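Local coordinates for protein NADH dehydrogenase (Methanothermobacter marburgensis, PDB 4R81) that binds flavin mononucleotide in a flavodoxin-like fold and probably passes electrons from NADH or NADPH to quinones, at residues E74-I79 / V107-Y112; H138-L143 / M171-G176; E24-G29 / R193-N198. All coordinates share one frame; numbering follows the deposited sequence.

Contact 1: residues E74-I79 / V107-Y112; sequences EEHERI and VWTYGY
His76 lies flat against Tyr112 in a face-to-face stack, the ring planes 15° apart and the centroids separated by 3.6 Å. The two side chains run past each other in opposite directions, and NE2 of the imidazole comes within 3.3 Å of CD2 of Tyr112. While its face is covered in this way, the edge of the His76 ring is gripped as well. Its NE2 donates to Val107 O at 2.8 Å, almost straight (163°) and in the ring plane, onto a lone pair of the carbonyl. Thr109 OG1 sits further along that edge, 3.3 Å from His76 CE1, and Val107 CG1 packs beside CD2. Val107 O also takes a weak bond from Thr109 N, closing an inverse gamma turn about Trp108. In the flavodoxin-like fold this ties helix 70-80, which leads into strand 84-90, to the turn that ends helix 98-107, the helix following that strand. The ring of Tyr112 reaches helix 70-80 because CG is anti to the backbone N (chi1 178°), and its OH ends 3.4 Å from CG2 of Ile79. A serine in place of Tyr112 would probably leave one face of the imidazole without its stacking partner and open a gap over Ile79. Deeper in, CD1 of Ile79 meets the edge of the Trp108 indole, 3.8 Å from CZ3; Trp108 NE1 bonds to Arg160 O, and its ring meets Trp93 of the second subunit edge-to-face. The touch on Val107 is lighter at Glu75, which offers mainly CB to CG1 of Val107 while its carboxylate turns to Tyr7 and Trp103. On the partly exposed flank of helix 70-80 that does not meet 107-112, Arg78 NE makes a 2.6 Å salt bridge to Glu74 OE2.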
loop_
_atom_site.group_PDB
_atom_site.type_symbol
_atom_site.label_atom_id
_atom_site.label_comp_id
_atom_site.label_asym_id
_atom_site.label_seq_id
_atom_site.Cartn_x
_atom_site.Cartn_y
_atom_site.Cartn_z
ATOM N N GLU A 74 18.558 5.848 -11.103
ATOM C CA GLU A 74 18.438 7.288 -10.892
ATOM C C GLU A 74 17.908 7.613 -9.497
ATOM O O GLU A 74 18.365 8.564 -8.864
ATOM C CB GLU A 74 17.546 7.925 -11.968
ATOM C CG GLU A 74 17.056 9.333 -11.638
ATOM C CD GLU A 74 18.146 10.389 -11.738
ATOM O OE1 GLU A 74 19.209 10.103 -12.338
ATOM O OE2 GLU A 74 17.933 11.512 -11.223
ATOM N N GLU A 75 16.950 6.826 -9.015
ATOM C CA GLU A 75 16.437 7.034 -7.663
ATOM C C GLU A 75 17.535 6.796 -6.629
ATOM O O GLU A 75 17.659 7.543 -5.654
ATOM C CB GLU A 75 15.219 6.146 -7.389
ATOM C CG GLU A 75 14.003 6.504 -8.241
ATOM C CD GLU A 75 13.583 7.955 -8.075
ATOM O OE1 GLU A 75 13.168 8.337 -6.951
ATOM O OE2 GLU A 75 13.682 8.724 -9.067
ATOM N N HIS A 76 18.343 5.765 -6.852
ATOM C CA HIS A 76 19.433 5.463 -5.933
ATOM C C HIS A 76 20.470 6.591 -5.909
ATOM O O HIS A 76 21.020 6.903 -4.855
ATOM C CB HIS A 76 20.070 4.113 -6.267
ATOM C CG HIS A 76 19.168 2.948 -6.012
ATOM N ND1 HIS A 76 19.559 1.640 -6.216
ATOM C CD2 HIS A 76 17.893 2.892 -5.556
ATOM C CE1 HIS A 76 18.561 0.833 -5.907
ATOM N NE2 HIS A 76 17.537 1.565 -5.506
ATOM N N GLU A 77 20.721 7.209 -7.061
ATOM C CA GLU A 77 21.615 8.366 -7.112
ATOM C C GLU A 77 21.051 9.547 -6.327
ATOM O O GLU A 77 21.776 10.214 -5.584
ATOM C CB GLU A 77 21.879 8.786 -8.557
ATOM C CG GLU A 77 22.689 7.795 -9.361
ATOM C CD GLU A 77 23.196 8.395 -10.658
ATOM O OE1 GLU A 77 23.524 9.603 -10.661
ATOM O OE2 GLU A 77 23.262 7.663 -11.670
ATOM N N ARG A 78 19.759 9.806 -6.500
ATOM C CA ARG A 78 19.089 10.884 -5.773
ATOM C C ARG A 78 19.152 10.676 -4.261
ATOM O O ARG A 78 19.442 11.611 -3.508
ATOM C CB ARG A 78 17.637 11.016 -6.241
ATOM C CG ARG A 78 17.518 11.493 -7.683
ATOM C CD ARG A 78 16.089 11.425 -8.196
ATOM N NE ARG A 78 15.987 11.867 -9.584
ATOM C CZ ARG A 78 14.844 12.157 -10.194
ATOM N NH1 ARG A 78 13.698 12.070 -9.532
ATOM N NH2 ARG A 78 14.846 12.552 -11.459
ATOM N N ILE A 79 18.883 9.450 -3.824
ATOM C CA ILE A 79 19.000 9.097 -2.409
ATOM C C ILE A 79 20.451 9.243 -1.937
ATOM O O ILE A 79 20.715 9.716 -0.819
ATOM C CB ILE A 79 18.480 7.665 -2.158
ATOM C CG1 ILE A 79 17.003 7.575 -2.554
ATOM C CG2 ILE A 79 18.689 7.252 -0.706
ATOM C CD1 ILE A 79 16.447 6.157 -2.600
ATOM N N VAL A 107 12.155 0.266 -5.862
ATOM C CA VAL A 107 13.376 0.990 -5.529
ATOM C C VAL A 107 14.109 0.348 -4.358
ATOM O O VAL A 107 15.331 0.387 -4.296
ATOM C CB VAL A 107 13.096 2.506 -5.313
ATOM C CG1 VAL A 107 14.375 3.270 -4.922
ATOM C CG2 VAL A 107 12.477 3.107 -6.582
ATOM N N TRP A 108 13.370 -0.288 -3.455
ATOM C CA TRP A 108 14.005 -0.966 -2.330
ATOM C C TRP A 108 14.492 -2.351 -2.774
ATOM O O TRP A 108 13.891 -3.377 -2.437
ATOM C CB TRP A 108 13.025 -1.104 -1.161
ATOM C CG TRP A 108 12.909 0.053 -0.150
ATOM C CD1 TRP A 108 12.170 0.024 0.993
ATOM C CD2 TRP A 108 13.538 1.363 -0.179
ATOM N NE1 TRP A 108 12.284 1.211 1.673
ATOM C CE2 TRP A 108 13.116 2.049 0.982
ATOM C CE3 TRP A 108 14.404 2.019 -1.065
ATOM C CZ2 TRP A 108 13.535 3.350 1.285
ATOM C CZ3 TRP A 108 14.817 3.316 -0.763
ATOM C CH2 TRP A 108 14.380 3.966 0.402
ATOM N N THR A 109 15.589 -2.380 -3.523
ATOM C CA THR A 109 16.037 -3.601 -4.202
ATOM C C THR A 109 17.002 -4.443 -3.387
ATOM O O THR A 109 17.688 -3.940 -2.496
ATOM C CB THR A 109 16.686 -3.266 -5.562
ATOM O OG1 THR A 109 17.720 -2.292 -5.373
ATOM C CG2 THR A 109 15.655 -2.694 -6.492
ATOM N N TYR A 110 17.049 -5.738 -3.694
ATOM C CA TYR A 110 17.979 -6.627 -3.024
ATOM C C TYR A 110 19.403 -6.184 -3.338
ATOM O O TYR A 110 19.742 -5.907 -4.496
ATOM C CB TYR A 110 17.769 -8.084 -3.445
ATOM C CG TYR A 110 18.656 -9.017 -2.661
ATOM C CD1 TYR A 110 19.946 -9.298 -3.087
ATOM C CD2 TYR A 110 18.221 -9.581 -1.467
ATOM C CE1 TYR A 110 20.771 -10.118 -2.362
ATOM C CE2 TYR A 110 19.038 -10.408 -0.738
ATOM C CZ TYR A 110 20.313 -10.676 -1.191
ATOM O OH TYR A 110 21.140 -11.498 -0.469
ATOM N N GLY A 111 20.232 -6.116 -2.297
ATOM C CA GLY A 111 21.605 -5.667 -2.442
ATOM C C GLY A 111 21.764 -4.189 -2.144
ATOM O O GLY A 111 22.885 -3.702 -1.990
ATOM N N TYR A 112 20.640 -3.480 -2.061
ATOM C CA TYR A 112 20.638 -2.048 -1.777
ATOM C C TYR A 112 19.914 -1.740 -0.466
ATOM O O TYR A 112 20.524 -1.253 0.493
ATOM C CB TYR A 112 19.974 -1.288 -2.926
ATOM C CG TYR A 112 19.875 0.208 -2.707
ATOM C CD1 TYR A 112 21.010 1.007 -2.711
ATOM C CD2 TYR A 112 18.644 0.821 -2.503
ATOM C CE1 TYR A 112 20.921 2.378 -2.520
ATOM C CE2 TYR A 112 18.543 2.182 -2.309
ATOM C CZ TYR A 112 19.685 2.957 -2.317
ATOM O OH TYR A 112 19.594 4.317 -2.123
#

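Contact 2: residues H138-L143 / M171-G176; sequences HTEEDL and MEILGG. With FMN (flavin mononucleotide), chain E.
His138 meets the flavin and Gly176 through its backbone. Its N donates to O2 of the flavin mononucleotide at 2.8 Å and 167°, while its O accepts from Gly176 N at 3.1 Å, the donor standing 64° out of the carbonyl plane. The imidazole stays close to the same flavin oxygen, with His138 CD2 3.3 Å from FMN O2. Gly175 makes the close backbone approach possible: its CA lies 4.2 Å from CA of Thr139, and a CB there would collide with His138 O and Glu140 N. One water accepts from Gly175 N and, weakly, from Glu140 N, bridging the two segments. Behind this shell, Thr139 is the N-cap of helix 140-146. With chi1 at 57°, its OG1 accepts from Asp142 N and donates to Asp142 OD2 at 2.8 Å, which fixes the rotation of the hydroxyl and the start of the helix next to the flavin-binding turn. Further out, the extended Glu140 lies across Ile173, its CG 3.9 Å from Ile173 CB, and Leu143 CD1 touches Ile173 CG2 at 3.8 Å. Ile173 O is bonded by Arg191, which also forms a salt bridge with Glu172. The contact thus sits at the end of edge strand 169-174, hydrogen-bonded to strand 129-135, with Ile173 turned to helix 148-162 on one face of the sheet and Leu174 to helix 185-197 on the other.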
loop_
_atom_site.group_PDB
_atom_site.type_symbol
_atom_site.label_atom_id
_atom_site.label_comp_id
_atom_site.label_asym_id
_atom_site.label_seq_id
_atom_site.Cartn_x
_atom_site.Cartn_y
_atom_site.Cartn_z
ATOM N N HIS A 138 -9.494 11.450 8.126
ATOM C CA HIS A 138 -9.720 11.232 9.551
ATOM C C HIS A 138 -8.765 12.069 10.385
ATOM O O HIS A 138 -7.678 12.417 9.936
ATOM C CB HIS A 138 -9.552 9.755 9.902
ATOM C CG HIS A 138 -10.718 8.917 9.496
ATOM N ND1 HIS A 138 -11.977 9.104 10.020
ATOM C CD2 HIS A 138 -10.824 7.898 8.611
ATOM C CE1 HIS A 138 -12.809 8.233 9.480
ATOM N NE2 HIS A 138 -12.136 7.492 8.619
ATOM N N THR A 139 -9.171 12.396 11.605
ATOM C CA THR A 139 -8.256 13.055 12.522
ATOM C C THR A 139 -7.243 12.035 13.024
ATOM O O THR A 139 -7.506 10.828 13.015
ATOM C CB THR A 139 -8.993 13.667 13.717
ATOM O OG1 THR A 139 -9.731 12.644 14.398
ATOM C CG2 THR A 139 -9.944 14.757 13.247
ATOM N N GLU A 140 -6.085 12.519 13.463
ATOM C CA GLU A 140 -5.073 11.635 14.016
ATOM C C GLU A 140 -5.643 10.951 15.249
ATOM O O GLU A 140 -5.328 9.798 15.528
ATOM C CB GLU A 140 -3.813 12.415 14.381
ATOM C CG GLU A 140 -2.708 11.545 14.950
ATOM C CD GLU A 140 -1.446 12.320 15.234
ATOM O OE1 GLU A 140 -1.519 13.569 15.328
ATOM O OE2 GLU A 140 -0.379 11.680 15.358
ATOM N N GLU A 141 -6.505 11.663 15.967
ATOM C CA GLU A 141 -7.151 11.110 17.152
ATOM C C GLU A 141 -7.978 9.867 16.808
ATOM O O GLU A 141 -7.893 8.841 17.486
ATOM C CB GLU A 141 -8.033 12.171 17.817
ATOM C CG GLU A 141 -8.689 11.719 19.115
ATOM C CD GLU A 141 -10.207 11.782 19.067
ATOM O OE1 GLU A 141 -10.786 12.740 19.623
ATOM O OE2 GLU A 141 -10.826 10.870 18.478
ATOM N N ASP A 142 -8.777 9.969 15.752
ATOM C CA ASP A 142 -9.599 8.848 15.317
ATOM C C ASP A 142 -8.738 7.702 14.796
ATOM O O ASP A 142 -9.036 6.539 15.048
ATOM C CB ASP A 142 -10.619 9.298 14.269
ATOM C CG ASP A 142 -11.734 10.137 14.870
ATOM O OD1 ASP A 142 -12.266 9.751 15.934
ATOM O OD2 ASP A 142 -12.074 11.185 14.284
ATOM N N LEU A 143 -7.663 8.029 14.086
ATOM C CA LEU A 143 -6.746 7.000 13.587
ATOM C C LEU A 143 -5.953 6.323 14.708
ATOM O O LEU A 143 -5.687 5.121 14.643
ATOM C CB LEU A 143 -5.787 7.578 12.539
ATOM C CG LEU A 143 -6.397 8.065 11.222
ATOM C CD1 LEU A 143 -5.312 8.708 10.377
ATOM C CD2 LEU A 143 -7.072 6.931 10.452
ATOM N N MET A 171 6.909 10.582 11.867
ATOM C CA MET A 171 5.701 10.658 11.046
ATOM C C MET A 171 4.738 11.688 11.625
ATOM O O MET A 171 4.499 11.720 12.833
ATOM C CB MET A 171 5.015 9.290 10.918
ATOM C CG MET A 171 3.812 9.269 9.960
ATOM S SD MET A 171 3.083 7.624 9.737
ATOM C CE MET A 171 1.920 7.905 8.404
ATOM N N GLU A 172 4.209 12.542 10.758
ATOM C CA GLU A 172 3.193 13.507 11.154
ATOM C C GLU A 172 1.910 13.157 10.423
ATOM O O GLU A 172 1.864 13.195 9.191
ATOM C CB GLU A 172 3.609 14.927 10.758
ATOM C CG GLU A 172 4.990 15.344 11.236
ATOM C CD GLU A 172 4.977 15.985 12.598
ATOM O OE1 GLU A 172 3.917 15.974 13.262
ATOM O OE2 GLU A 172 6.036 16.502 13.010
ATOM N N ILE A 173 0.873 12.804 11.173
ATOM C CA ILE A 173 -0.428 12.588 10.564
ATOM C C ILE A 173 -1.167 13.917 10.540
ATOM O O ILE A 173 -1.607 14.420 11.573
ATOM C CB ILE A 173 -1.249 11.516 11.297
ATOM C CG1 ILE A 173 -0.540 10.163 11.194
ATOM C CG2 ILE A 173 -2.650 11.436 10.705
ATOM C CD1 ILE A 173 -1.211 9.054 11.991
ATOM N N LEU A 174 -1.272 14.495 9.348
ATOM C CA LEU A 174 -1.945 15.774 9.174
ATOM C C LEU A 174 -3.417 15.507 8.874
ATOM O O LEU A 174 -3.833 15.443 7.716
ATOM C CB LEU A 174 -1.264 16.595 8.070
ATOM C CG LEU A 174 0.253 16.784 8.258
ATOM C CD1 LEU A 174 0.920 17.491 7.061
ATOM C CD2 LEU A 174 0.563 17.525 9.564
ATOM N N GLY A 175 -4.200 15.324 9.933
ATOM C CA GLY A 175 -5.559 14.827 9.794
ATOM C C GLY A 175 -6.640 15.889 9.776
ATOM O O GLY A 175 -6.365 17.069 9.978
ATOM N N GLY A 176 -7.869 15.459 9.508
ATOM C CA GLY A 176 -9.017 16.349 9.503
ATOM C C GLY A 176 -9.306 16.973 8.150
ATOM O O GLY A 176 -10.162 17.865 8.034
HETATM N N1 FMN E . -8.656 9.457 4.672
HETATM C C2 FMN E . -8.426 8.664 5.780
HETATM O O2 FMN E . -8.373 9.175 6.891
HETATM N N3 FMN E . -8.251 7.301 5.645
HETATM C C4 FMN E . -8.303 6.716 4.399
HETATM O O4 FMN E . -8.135 5.504 4.302
HETATM C C4A FMN E . -8.538 7.501 3.272
HETATM N N5 FMN E . -8.611 6.938 2.013
HETATM C C5A FMN E . -8.826 7.736 0.907
HETATM C C6 FMN E . -8.881 7.162 -0.363
HETATM C C7 FMN E . -9.107 7.954 -1.485
HETATM C C7M FMN E . -9.147 7.339 -2.853
HETATM C C8 FMN E . -9.278 9.331 -1.340
HETATM C C8M FMN E . -9.530 10.199 -2.543
HETATM C C9 FMN E . -9.233 9.895 -0.067
HETATM C C9A FMN E . -9.003 9.107 1.059
HETATM N N10 FMN E . -8.951 9.666 2.326
HETATM C C10 FMN E . -8.713 8.873 3.422
HETATM C "C1'" FMN E . -9.102 11.141 2.520
HETATM C "C2'" FMN E . -7.753 11.737 2.091
HETATM O "O2'" FMN E . -6.702 11.373 2.964
HETATM C "C3'" FMN E . -7.861 13.241 1.901
HETATM O "O3'" FMN E . -8.630 13.443 0.726
HETATM C "C4'" FMN E . -6.484 13.869 1.725
HETATM O "O4'" FMN E . -5.722 13.802 2.911
HETATM C "C5'" FMN E . -6.580 15.323 1.290
HETATM O "O5'" FMN E . -5.288 15.700 0.875
HETATM P P FMN E . -5.047 16.033 -0.676
HETATM O O1P FMN E . -5.840 17.286 -0.999
HETATM O O2P FMN E . -3.579 16.278 -0.919
HETATM O O3P FMN E . -5.570 14.883 -1.503
HETATM O O HOH W 1 -4.502 15.448 13.024
#

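Contact 3: residues E24-G29 / R193-N198; sequences EAFTEG and RRAGRN
Arg193 runs along helix 18-32 and ends at Glu28. Its CB and CG pass the carbonyl of Ala25, Arg193 CG lying 3.6 Å from Ala25 O. CD comes next to the carboxylate, 3.7 Å from Glu28 CD. The chain then bends sharply, chi3 being only 17°, and this brings NH2 round to both partners: Arg193 NH2 lies 3.8 Å from Ala25 CB and donates to Glu28 OE1 at 3.0 Å. That salt bridge is oblique, the donor lying 51° out of the carboxylate plane, and the two side chains point the same way. Beneath this salt bridge the helix backbones are in direct contact, the axes of the two short segments closing to 6.5 Å at 31°. Gly29 and Gly196 permit it; a CB on Gly29 would collide with Arg193 O, and one on Gly196 with Phe26 O. CA-H...O contacts replace side chains in the interface, among them Gly29 CA to Arg193 O at 3.4 Å. Towards the sheet, Phe26 CE1 packs 3.5 Å from Gly196 CA, while its ring also rests on strands 84-90 and 129-135. Such glycine-mediated close packing joins the first and last helices of the flavodoxin-like fold, side by side on one face of its parallel sheet.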
loop_
_atom_site.group_PDB
_atom_site.type_symbol
_atom_site.label_atom_id
_atom_site.label_comp_id
_atom_site.label_asym_id
_atom_site.label_seq_id
_atom_site.Cartn_x
_atom_site.Cartn_y
_atom_site.Cartn_z
ATOM N N GLU A 24 4.981 22.568 -0.108
ATOM C CA GLU A 24 5.429 23.954 -0.082
ATOM C C GLU A 24 5.802 24.385 1.328
ATOM O O GLU A 24 6.813 25.064 1.530
ATOM C CB GLU A 24 4.348 24.882 -0.638
ATOM C CG GLU A 24 4.737 26.348 -0.632
ATOM C CD GLU A 24 5.859 26.673 -1.612
ATOM O OE1 GLU A 24 6.025 25.936 -2.618
ATOM O OE2 GLU A 24 6.577 27.676 -1.371
ATOM N N ALA A 25 4.997 23.980 2.307
ATOM C CA ALA A 25 5.252 24.371 3.696
ATOM C C ALA A 25 6.536 23.714 4.212
ATOM O O ALA A 25 7.381 24.363 4.833
ATOM C CB ALA A 25 4.061 24.028 4.583
ATOM N N PHE A 26 6.689 22.430 3.909
ATOM C CA PHE A 26 7.878 21.672 4.298
ATOM C C PHE A 26 9.147 22.270 3.686
ATOM O O PHE A 26 10.150 22.459 4.377
ATOM C CB PHE A 26 7.716 20.202 3.900
ATOM C CG PHE A 26 8.863 19.320 4.323
ATOM C CD1 PHE A 26 9.127 19.082 5.667
ATOM C CD2 PHE A 26 9.658 18.703 3.369
ATOM C CE1 PHE A 26 10.181 18.257 6.046
ATOM C CE2 PHE A 26 10.708 17.877 3.736
ATOM C CZ PHE A 26 10.968 17.651 5.078
ATOM N N THR A 27 9.112 22.575 2.394
ATOM C CA THR A 27 10.281 23.164 1.750
ATOM C C THR A 27 10.621 24.548 2.308
ATOM O O THR A 27 11.792 24.907 2.407
ATOM C CB THR A 27 10.146 23.210 0.215
ATOM O OG1 THR A 27 8.970 23.940 -0.151
ATOM C CG2 THR A 27 10.067 21.795 -0.358
ATOM N N GLU A 28 9.601 25.317 2.680
ATOM C CA GLU A 28 9.820 26.616 3.311
ATOM C C GLU A 28 10.594 26.455 4.616
ATOM O O GLU A 28 11.537 27.203 4.882
ATOM C CB GLU A 28 8.484 27.334 3.558
ATOM C CG GLU A 28 8.614 28.762 4.073
ATOM C CD GLU A 28 7.269 29.461 4.224
ATOM O OE1 GLU A 28 6.228 28.852 3.874
ATOM O OE2 GLU A 28 7.254 30.622 4.696
ATOM N N GLY A 29 10.194 25.478 5.428
ATOM C CA GLY A 29 10.910 25.185 6.657
ATOM C C GLY A 29 12.340 24.735 6.407
ATOM O O GLY A 29 13.261 25.177 7.098
ATOM N N ARG A 193 5.670 22.895 8.077
ATOM C CA ARG A 193 6.762 23.860 8.042
ATOM C C ARG A 193 7.733 23.583 9.188
ATOM O O ARG A 193 8.951 23.585 8.994
ATOM C CB ARG A 193 6.208 25.286 8.110
ATOM C CG ARG A 193 7.209 26.384 7.775
ATOM C CD ARG A 193 6.479 27.675 7.394
ATOM N NE ARG A 193 5.081 27.657 7.833
ATOM C CZ ARG A 193 4.027 27.651 7.017
ATOM N NH1 ARG A 193 2.799 27.622 7.521
ATOM N NH2 ARG A 193 4.193 27.685 5.702
ATOM N N ARG A 194 7.181 23.308 10.367
ATOM C CA ARG A 194 7.985 23.028 11.551
ATOM C C ARG A 194 8.856 21.792 11.335
ATOM O O ARG A 194 10.002 21.749 11.774
ATOM C CB ARG A 194 7.079 22.844 12.769
ATOM C CG ARG A 194 7.819 22.666 14.089
ATOM C CD ARG A 194 6.852 22.367 15.238
ATOM N NE ARG A 194 5.910 23.466 15.433
ATOM C CZ ARG A 194 4.599 23.319 15.603
ATOM N NH1 ARG A 194 4.050 22.107 15.617
ATOM N NH2 ARG A 194 3.837 24.391 15.765
ATOM N N ALA A 195 8.312 20.796 10.645
ATOM C CA ALA A 195 9.040 19.558 10.409
ATOM C C ALA A 195 10.268 19.790 9.538
ATOM O O ALA A 195 11.289 19.118 9.700
ATOM C CB ALA A 195 8.137 18.517 9.791
ATOM N N GLY A 196 10.164 20.753 8.624
ATOM C CA GLY A 196 11.285 21.137 7.781
ATOM C C GLY A 196 12.318 21.926 8.563
ATOM O O GLY A 196 13.519 21.658 8.479
ATOM N N ARG A 197 11.844 22.905 9.328
ATOM C CA ARG A 197 12.710 23.748 10.145
ATOM C C ARG A 197 13.457 22.915 11.192
ATOM O O ARG A 197 14.618 23.178 11.491
ATOM C CB ARG A 197 11.877 24.845 10.819
ATOM C CG ARG A 197 12.656 25.836 11.669
ATOM C CD ARG A 197 11.699 26.744 12.436
ATOM N NE ARG A 197 10.508 27.040 11.645
ATOM C CZ ARG A 197 9.259 26.809 12.043
ATOM N NH1 ARG A 197 9.020 26.300 13.246
ATOM N NH2 ARG A 197 8.247 27.103 11.241
ATOM N N ASN A 198 12.800 21.884 11.717
ATOM C CA ASN A 198 13.386 21.106 12.805
ATOM C C ASN A 198 14.011 19.798 12.348
ATOM O O ASN A 198 14.176 18.878 13.144
ATOM C CB ASN A 198 12.346 20.838 13.896
ATOM C CG ASN A 198 11.950 22.097 14.639
ATOM O OD1 ASN A 198 12.568 23.150 14.473
ATOM N ND2 ASN A 198 10.918 21.996 15.464
#

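All three contacts belong to one flavodoxin-like domain built on a five-stranded parallel sheet. Contact 3 spans nearly the whole chain, pairing helix 18-32 with helix 185-197; contacts 1 and 2 follow one another in series between its two halves. Contact 1, between helix 70-80 and the loop after helix 98-107, lies across the chain's centre from the others, its centre about 30 Å from that of contact 2 and about 25 Å from that of contact 3. Contacts 2 and 3 are neighbours, centres about 18 Å apart, because strand 169-174 leads into helix 185-197. Contact 2 reaches the flavin directly, whereas contact 1 joins a helix to a loop and contact 3 joins two helices.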